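Long-range contact in gamma-hexachlorocyclohexane dehydrochlorinase (Novosphingobium barchaimii LL02, PDB 5KVB), which probably catalyses two successive 1,2-anti dehydrochlorinations that turn the pollutant lindane into 1,3,4,6-tetrachloro-1,4-cyclohexadiene: residues 27-39 and 67-81. Residues are numbered along the deposited sequence; the frame is centred on the assembly and turned at random. Where two conformers were deposited one is given.
Sequences QLIGVDKRQEGRL and VNNVVWPRWHDFIHY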
loop_
_atom_site.group_PDB
_atom_site.type_symbol
_atom_site.label_atom_id
_atom_site.label_comp_id
_atom_site.label_asym_id
_atom_site.label_seq_id
_atom_site.Cartn_x
_atom_site.Cartn_y
_atom_site.Cartn_z
ATOM N N GLN A 27 -3.664 -11.942 6.972
ATOM C CA GLN A 27 -3.752 -12.963 5.932
ATOM C C GLN A 27 -2.516 -12.908 5.038
ATOM O O GLN A 27 -1.873 -13.929 4.783
ATOM C CB GLN A 27 -5.031 -12.787 5.096
ATOM C CG GLN A 27 -5.402 -14.008 4.210
ATOM C CD GLN A 27 -4.627 -14.104 2.901
ATOM O OE1 GLN A 27 -4.033 -13.136 2.444
ATOM N NE2 GLN A 27 -4.654 -15.285 2.283
ATOM N N LEU A 28 -2.182 -11.715 4.561
ATOM C CA LEU A 28 -1.051 -11.563 3.647
ATOM C C LEU A 28 0.273 -11.913 4.330
ATOM O O LEU A 28 1.092 -12.654 3.777
ATOM C CB LEU A 28 -0.995 -10.137 3.085
ATOM C CG LEU A 28 -1.862 -9.834 1.857
ATOM C CD1 LEU A 28 -3.345 -9.909 2.176
ATOM C CD2 LEU A 28 -1.522 -8.482 1.247
ATOM N N ILE A 29 0.483 -11.378 5.528
ATOM C CA ILE A 29 1.716 -11.633 6.280
ATOM C C ILE A 29 1.842 -13.122 6.648
ATOM O O ILE A 29 2.915 -13.720 6.518
ATOM C CB ILE A 29 1.767 -10.753 7.561
ATOM C CG1 ILE A 29 1.868 -9.264 7.199
ATOM C CG2 ILE A 29 2.953 -11.126 8.454
ATOM C CD1 ILE A 29 1.460 -8.332 8.336
ATOM N N GLY A 30 0.737 -13.736 7.054
ATOM C CA GLY A 30 0.757 -15.146 7.428
ATOM C C GLY A 30 1.131 -16.038 6.259
ATOM O O GLY A 30 1.935 -16.959 6.410
ATOM N N VAL A 31 0.594 -15.755 5.078
ATOM C CA VAL A 31 0.925 -16.563 3.900
ATOM C C VAL A 31 2.375 -16.319 3.428
ATOM O O VAL A 31 3.078 -17.256 3.021
ATOM C CB VAL A 31 -0.076 -16.291 2.748
ATOM C CG1 VAL A 31 0.399 -16.914 1.442
ATOM C CG2 VAL A 31 -1.455 -16.821 3.106
ATOM N N ASP A 32 2.837 -15.074 3.508
ATOM C CA ASP A 32 4.178 -14.720 3.032
ATOM C C ASP A 32 5.303 -15.188 3.951
ATOM O O ASP A 32 6.343 -15.663 3.481
ATOM C CB ASP A 32 4.311 -13.205 2.858
ATOM C CG ASP A 32 3.540 -12.673 1.667
ATOM O OD1 ASP A 32 3.180 -13.474 0.774
ATOM O OD2 ASP A 32 3.312 -11.443 1.609
ATOM N N LYS A 33 5.102 -15.010 5.250
ATOM C CA LYS A 33 6.116 -15.335 6.254
ATOM C C LYS A 33 5.970 -16.790 6.698
ATOM O O LYS A 33 6.765 -17.281 7.505
ATOM C CB LYS A 33 6.011 -14.385 7.468
ATOM C CG LYS A 33 6.675 -13.004 7.305
ATOM C CD LYS A 33 6.169 -12.223 6.100
ATOM C CE LYS A 33 6.704 -10.794 6.103
ATOM N NZ LYS A 33 6.442 -10.142 4.784
ATOM N N ARG A 34 4.946 -17.464 6.170
ATOM C CA ARG A 34 4.623 -18.848 6.535
ATOM C C ARG A 34 4.499 -18.972 8.063
ATOM O O ARG A 34 5.109 -19.846 8.691
ATOM C CB ARG A 34 5.671 -19.812 5.937
ATOM C CG ARG A 34 5.822 -19.622 4.430
ATOM C CD ARG A 34 6.541 -20.768 3.725
ATOM N NE ARG A 34 6.511 -20.558 2.278
ATOM C CZ ARG A 34 7.039 -21.380 1.377
ATOM N NH1 ARG A 34 7.654 -22.490 1.762
ATOM N NH2 ARG A 34 6.946 -21.091 0.088
ATOM N N GLN A 35 3.700 -18.072 8.646
ATOM C CA GLN A 35 3.368 -18.064 10.069
ATOM C C GLN A 35 2.007 -18.714 10.295
ATOM O O GLN A 35 0.958 -18.086 10.109
ATOM C CB GLN A 35 3.358 -16.631 10.631
ATOM C CG GLN A 35 4.725 -15.953 10.632
ATOM C CD GLN A 35 4.665 -14.459 10.939
ATOM O OE1 GLN A 35 3.585 -13.868 11.056
ATOM N NE2 GLN A 35 5.835 -13.839 11.053
ATOM N N GLU A 36 2.013 -19.977 10.704
ATOM C CA GLU A 36 0.764 -20.723 10.775
ATOM C C GLU A 36 -0.161 -20.199 11.866
ATOM O O GLU A 36 -1.373 -20.174 11.675
ATOM C CB GLU A 36 1.049 -22.215 10.965
ATOM C CG GLU A 36 1.484 -22.896 9.671
ATOM C CD GLU A 36 1.842 -24.354 9.865
ATOM O OE1 GLU A 36 2.443 -24.689 10.908
ATOM O OE2 GLU A 36 1.503 -25.167 8.979
ATOM N N GLY A 37 0.398 -19.745 12.986
ATOM C CA GLY A 37 -0.394 -19.178 14.062
ATOM C C GLY A 37 -1.161 -17.923 13.659
ATOM O O GLY A 37 -2.360 -17.797 13.920
ATOM N N ARG A 38 -0.463 -16.994 13.016
ATOM C CA ARG A 38 -1.093 -15.761 12.559
ATOM C C ARG A 38 -2.174 -16.073 11.526
ATOM O O ARG A 38 -3.284 -15.545 11.607
ATOM C CB ARG A 38 -0.052 -14.796 11.970
ATOM C CG ARG A 38 -0.661 -13.483 11.451
ATOM C CD ARG A 38 0.364 -12.559 10.765
ATOM N NE ARG A 38 1.504 -12.239 11.626
ATOM C CZ ARG A 38 1.584 -11.172 12.411
ATOM N NH1 ARG A 38 0.602 -10.283 12.458
ATOM N NH2 ARG A 38 2.671 -10.977 13.154
ATOM N N LEU A 39 -1.858 -16.934 10.570
ATOM C CA LEU A 39 -2.797 -17.257 9.503
ATOM C C LEU A 39 -4.049 -17.981 10.009
ATOM O O LEU A 39 -5.151 -17.737 9.511
ATOM C CB LEU A 39 -2.101 -18.104 8.425
ATOM C CG LEU A 39 -2.897 -18.487 7.174
ATOM C CD1 LEU A 39 -3.497 -17.272 6.443
ATOM C CD2 LEU A 39 -2.015 -19.282 6.231
ATOM N N VAL A 67 -2.404 -23.722 1.906
ATOM C CA VAL A 67 -1.063 -23.180 1.726
ATOM C C VAL A 67 0.009 -24.276 1.856
ATOM O O VAL A 67 0.949 -24.304 1.063
ATOM C CB VAL A 67 -0.775 -22.006 2.691
ATOM C CG1 VAL A 67 -1.646 -20.815 2.324
ATOM C CG2 VAL A 67 -1.003 -22.397 4.137
ATOM N N ASN A 68 -0.137 -25.214 2.789
ATOM C CA ASN A 68 0.885 -26.263 2.927
ATOM C C ASN A 68 0.949 -27.263 1.771
ATOM O O ASN A 68 2.031 -27.782 1.458
ATOM C CB ASN A 68 0.685 -27.041 4.229
ATOM C CG ASN A 68 1.335 -26.367 5.415
ATOM O OD1 ASN A 68 2.559 -26.347 5.544
ATOM N ND2 ASN A 68 0.518 -25.817 6.299
ATOM N N ASN A 69 -0.192 -27.541 1.144
ATOM C CA ASN A 69 -0.270 -28.617 0.152
ATOM C C ASN A 69 -0.365 -28.149 -1.303
ATOM O O ASN A 69 0.085 -28.848 -2.209
ATOM C CB ASN A 69 -1.463 -29.526 0.470
ATOM C CG ASN A 69 -1.323 -30.222 1.810
ATOM O OD1 ASN A 69 -0.287 -30.812 2.115
ATOM N ND2 ASN A 69 -2.367 -30.144 2.622
ATOM N N VAL A 70 -0.953 -26.980 -1.530
ATOM C CA VAL A 70 -1.117 -26.475 -2.889
ATOM C C VAL A 70 -0.190 -25.293 -3.173
ATOM O O VAL A 70 0.539 -25.309 -4.159
ATOM C CB VAL A 70 -2.579 -26.051 -3.172
ATOM C CG1 VAL A 70 -2.727 -25.578 -4.607
ATOM C CG2 VAL A 70 -3.536 -27.198 -2.891
ATOM N N VAL A 71 -0.201 -24.274 -2.316
ATOM C CA VAL A 71 0.502 -23.036 -2.651
ATOM C C VAL A 71 1.996 -23.067 -2.337
ATOM O O VAL A 71 2.814 -22.919 -3.252
ATOM C CB VAL A 71 -0.132 -21.828 -1.942
ATOM C CG1 VAL A 71 0.611 -20.556 -2.312
ATOM C CG2 VAL A 71 -1.603 -21.716 -2.326
ATOM N N TRP A 72 2.363 -23.252 -1.071
ATOM C CA TRP A 72 3.774 -23.158 -0.677
ATOM C C TRP A 72 4.700 -24.130 -1.437
ATOM O O TRP A 72 5.803 -23.740 -1.809
ATOM C CB TRP A 72 3.939 -23.344 0.846
ATOM C CG TRP A 72 3.385 -22.175 1.687
ATOM C CD1 TRP A 72 3.115 -20.911 1.247
ATOM C CD2 TRP A 72 3.056 -22.185 3.089
ATOM N NE1 TRP A 72 2.637 -20.138 2.279
ATOM C CE2 TRP A 72 2.588 -20.896 3.418
ATOM C CE3 TRP A 72 3.103 -23.158 4.093
ATOM C CZ2 TRP A 72 2.180 -20.552 4.710
ATOM C CZ3 TRP A 72 2.697 -22.814 5.377
ATOM C CH2 TRP A 72 2.241 -21.523 5.671
ATOM N N PRO A 73 4.264 -25.381 -1.700
ATOM C CA PRO A 73 5.198 -26.231 -2.467
ATOM C C PRO A 73 5.486 -25.729 -3.883
ATOM O O PRO A 73 6.508 -26.126 -4.464
ATOM C CB PRO A 73 4.480 -27.584 -2.525
ATOM C CG PRO A 73 3.543 -27.581 -1.381
ATOM C CD PRO A 73 3.102 -26.148 -1.216
ATOM N N ARG A 74 4.619 -24.887 -4.438
ATOM C CA ARG A 74 4.822 -24.379 -5.792
ATOM C C ARG A 74 5.829 -23.234 -5.858
ATOM O O ARG A 74 6.278 -22.888 -6.942
ATOM C CB ARG A 74 3.508 -23.892 -6.402
ATOM C CG ARG A 74 2.474 -24.957 -6.706
ATOM C CD ARG A 74 1.170 -24.271 -7.096
ATOM N NE ARG A 74 0.141 -25.202 -7.548
ATOM C CZ ARG A 74 -1.104 -24.841 -7.839
ATOM N NH1 ARG A 74 -1.474 -23.572 -7.717
ATOM N NH2 ARG A 74 -1.981 -25.748 -8.247
ATOM N N TRP A 75 6.154 -22.635 -4.711
ATOM C CA TRP A 75 6.989 -21.431 -4.679
ATOM C C TRP A 75 8.197 -21.558 -3.741
ATOM O O TRP A 75 8.089 -22.081 -2.622
ATOM C CB TRP A 75 6.152 -20.209 -4.241
ATOM C CG TRP A 75 4.954 -19.887 -5.096
ATOM C CD1 TRP A 75 3.706 -20.429 -4.995
ATOM C CD2 TRP A 75 4.887 -18.923 -6.159
ATOM N NE1 TRP A 75 2.869 -19.869 -5.928
ATOM C CE2 TRP A 75 3.570 -18.946 -6.660
ATOM C CE3 TRP A 75 5.815 -18.047 -6.736
ATOM C CZ2 TRP A 75 3.154 -18.127 -7.712
ATOM C CZ3 TRP A 75 5.400 -17.233 -7.784
ATOM C CH2 TRP A 75 4.079 -17.282 -8.262
ATOM N N HIS A 76 9.351 -21.073 -4.192
ATOM C CA HIS A 76 10.497 -20.921 -3.301
ATOM C C HIS A 76 10.182 -19.864 -2.248
ATOM O O HIS A 76 10.482 -20.039 -1.063
ATOM C CB HIS A 76 11.767 -20.527 -4.070
ATOM C CG HIS A 76 12.293 -21.598 -4.978
ATOM N ND1 HIS A 76 12.711 -22.828 -4.519
ATOM C CD2 HIS A 76 12.499 -21.606 -6.316
ATOM C CE1 HIS A 76 13.135 -23.556 -5.539
ATOM N NE2 HIS A 76 13.018 -22.837 -6.640
ATOM N N ASP A 77 9.578 -18.766 -2.700
ATOM C CA ASP A 77 9.176 -17.678 -1.819
ATOM C C ASP A 77 8.373 -16.670 -2.630
ATOM O O ASP A 77 8.430 -16.678 -3.858
ATOM C CB ASP A 77 10.394 -16.996 -1.197
ATOM C CG ASP A 77 11.168 -16.185 -2.204
ATOM O OD1 ASP A 77 12.007 -16.764 -2.924
ATOM O OD2 ASP A 77 10.912 -14.965 -2.297
ATOM N N PHE A 78 7.616 -15.821 -1.936
ATOM C CA PHE A 78 6.909 -14.716 -2.572
ATOM C C PHE A 78 6.581 -13.629 -1.560
ATOM O O PHE A 78 6.741 -13.826 -0.356
ATOM C CB PHE A 78 5.630 -15.202 -3.268
ATOM C CG PHE A 78 4.774 -16.125 -2.432
ATOM C CD1 PHE A 78 4.156 -15.683 -1.273
ATOM C CD2 PHE A 78 4.572 -17.436 -2.825
ATOM C CE1 PHE A 78 3.361 -16.532 -0.524
ATOM C CE2 PHE A 78 3.783 -18.288 -2.080
ATOM C CZ PHE A 78 3.179 -17.837 -0.926
ATOM N N ILE A 79 6.122 -12.493 -2.067
ATOM C CA ILE A 79 5.720 -11.371 -1.225
ATOM C C ILE A 79 4.451 -10.774 -1.824
ATOM O O ILE A 79 4.342 -10.608 -3.036
ATOM C CB ILE A 79 6.861 -10.311 -1.111
ATOM C CG1 ILE A 79 6.450 -9.120 -0.246
ATOM C CG2 ILE A 79 7.319 -9.817 -2.483
ATOM C CD1 ILE A 79 6.108 -9.458 1.212
ATOM N N HIS A 80 3.471 -10.490 -0.961
ATOM C CA HIS A 80 2.203 -9.878 -1.372
ATOM C C HIS A 80 2.075 -8.490 -0.783
ATOM O O HIS A 80 2.026 -8.341 0.440
ATOM C CB HIS A 80 0.996 -10.703 -0.903
ATOM C CG HIS A 80 0.832 -12.019 -1.596
ATOM N ND1 HIS A 80 1.638 -13.108 -1.331
ATOM C CD2 HIS A 80 -0.079 -12.436 -2.510
ATOM C CE1 HIS A 80 1.247 -14.130 -2.075
ATOM N NE2 HIS A 80 0.203 -13.750 -2.794
ATOM N N TYR A 81 1.991 -7.495 -1.651
ATOM C CA TYR A 81 1.786 -6.107 -1.246
ATOM C C TYR A 81 0.305 -5.733 -1.375
ATOM O O TYR A 81 -0.221 -5.645 -2.488
ATOM C CB TYR A 81 2.651 -5.165 -2.096
ATOM C CG TYR A 81 4.149 -5.428 -2.013
ATOM C CD1 TYR A 81 4.881 -5.027 -0.902
ATOM C CD2 TYR A 81 4.825 -6.059 -3.054
ATOM C CE1 TYR A 81 6.255 -5.259 -0.814
ATOM C CE2 TYR A 81 6.188 -6.300 -2.975
ATOM C CZ TYR A 81 6.899 -5.892 -1.860
ATOM O OH TYR A 81 8.258 -6.113 -1.768
HETATM O O HOH W 1 8.510 -13.653 1.734
HETATM O O HOH W 2 7.541 -16.703 1.009
HETATM O O HOH W 3 8.225 -24.263 -0.768
#
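V67 opens the contact through both of its methyls, CG1 against V31 CG2 and CG2 against L39 CD2, so that helix 59-71 packs against the end of helix 10-33 and helix 36-40 in this SnoaL-like (NTF2-type) cone of helices and curved sheet. The next residue, N68, donates through ND2 to E36 OE2 at 2.9 Å, meeting the oxygen nearly along its C-O axis. W72 lies between V67 CB on one face and R34 on the other. With CG anti to the carbonyl carbon (chi1 -54°), the R34 chain runs extended to NE across the indole, its guanidinium stacked at 17° to the ring, while W72 NE1 donates to an in-plane lone pair of V31 O (3.0 Å, N-H...O angle a bent 136°). A leucine in place of W72 would probably leave V31 O without this donor and R34 without a flat surface to lie on. R34 NH2 also donates a hydrogen bond to W75 O (3.1 Å), which lies in the guanidinium plane, and a water joins R34 NH1 to W72 O. In the conformer given, F78 brings CE1 to V31 CG1 (3.6 Å) and turns its edge to D32 OD1. I79 CD1 lies by D32 OD2 and by K33 NZ, which is salt-bridged to D100 of the second subunit. At H80, the probable proton acceptor, D32, also a likely active-site residue, grips both ring and backbone: OD2 takes H80 N (2.7 Å), and OD1, through its syn lone pair, takes H80 ND1 at 2.6 Å.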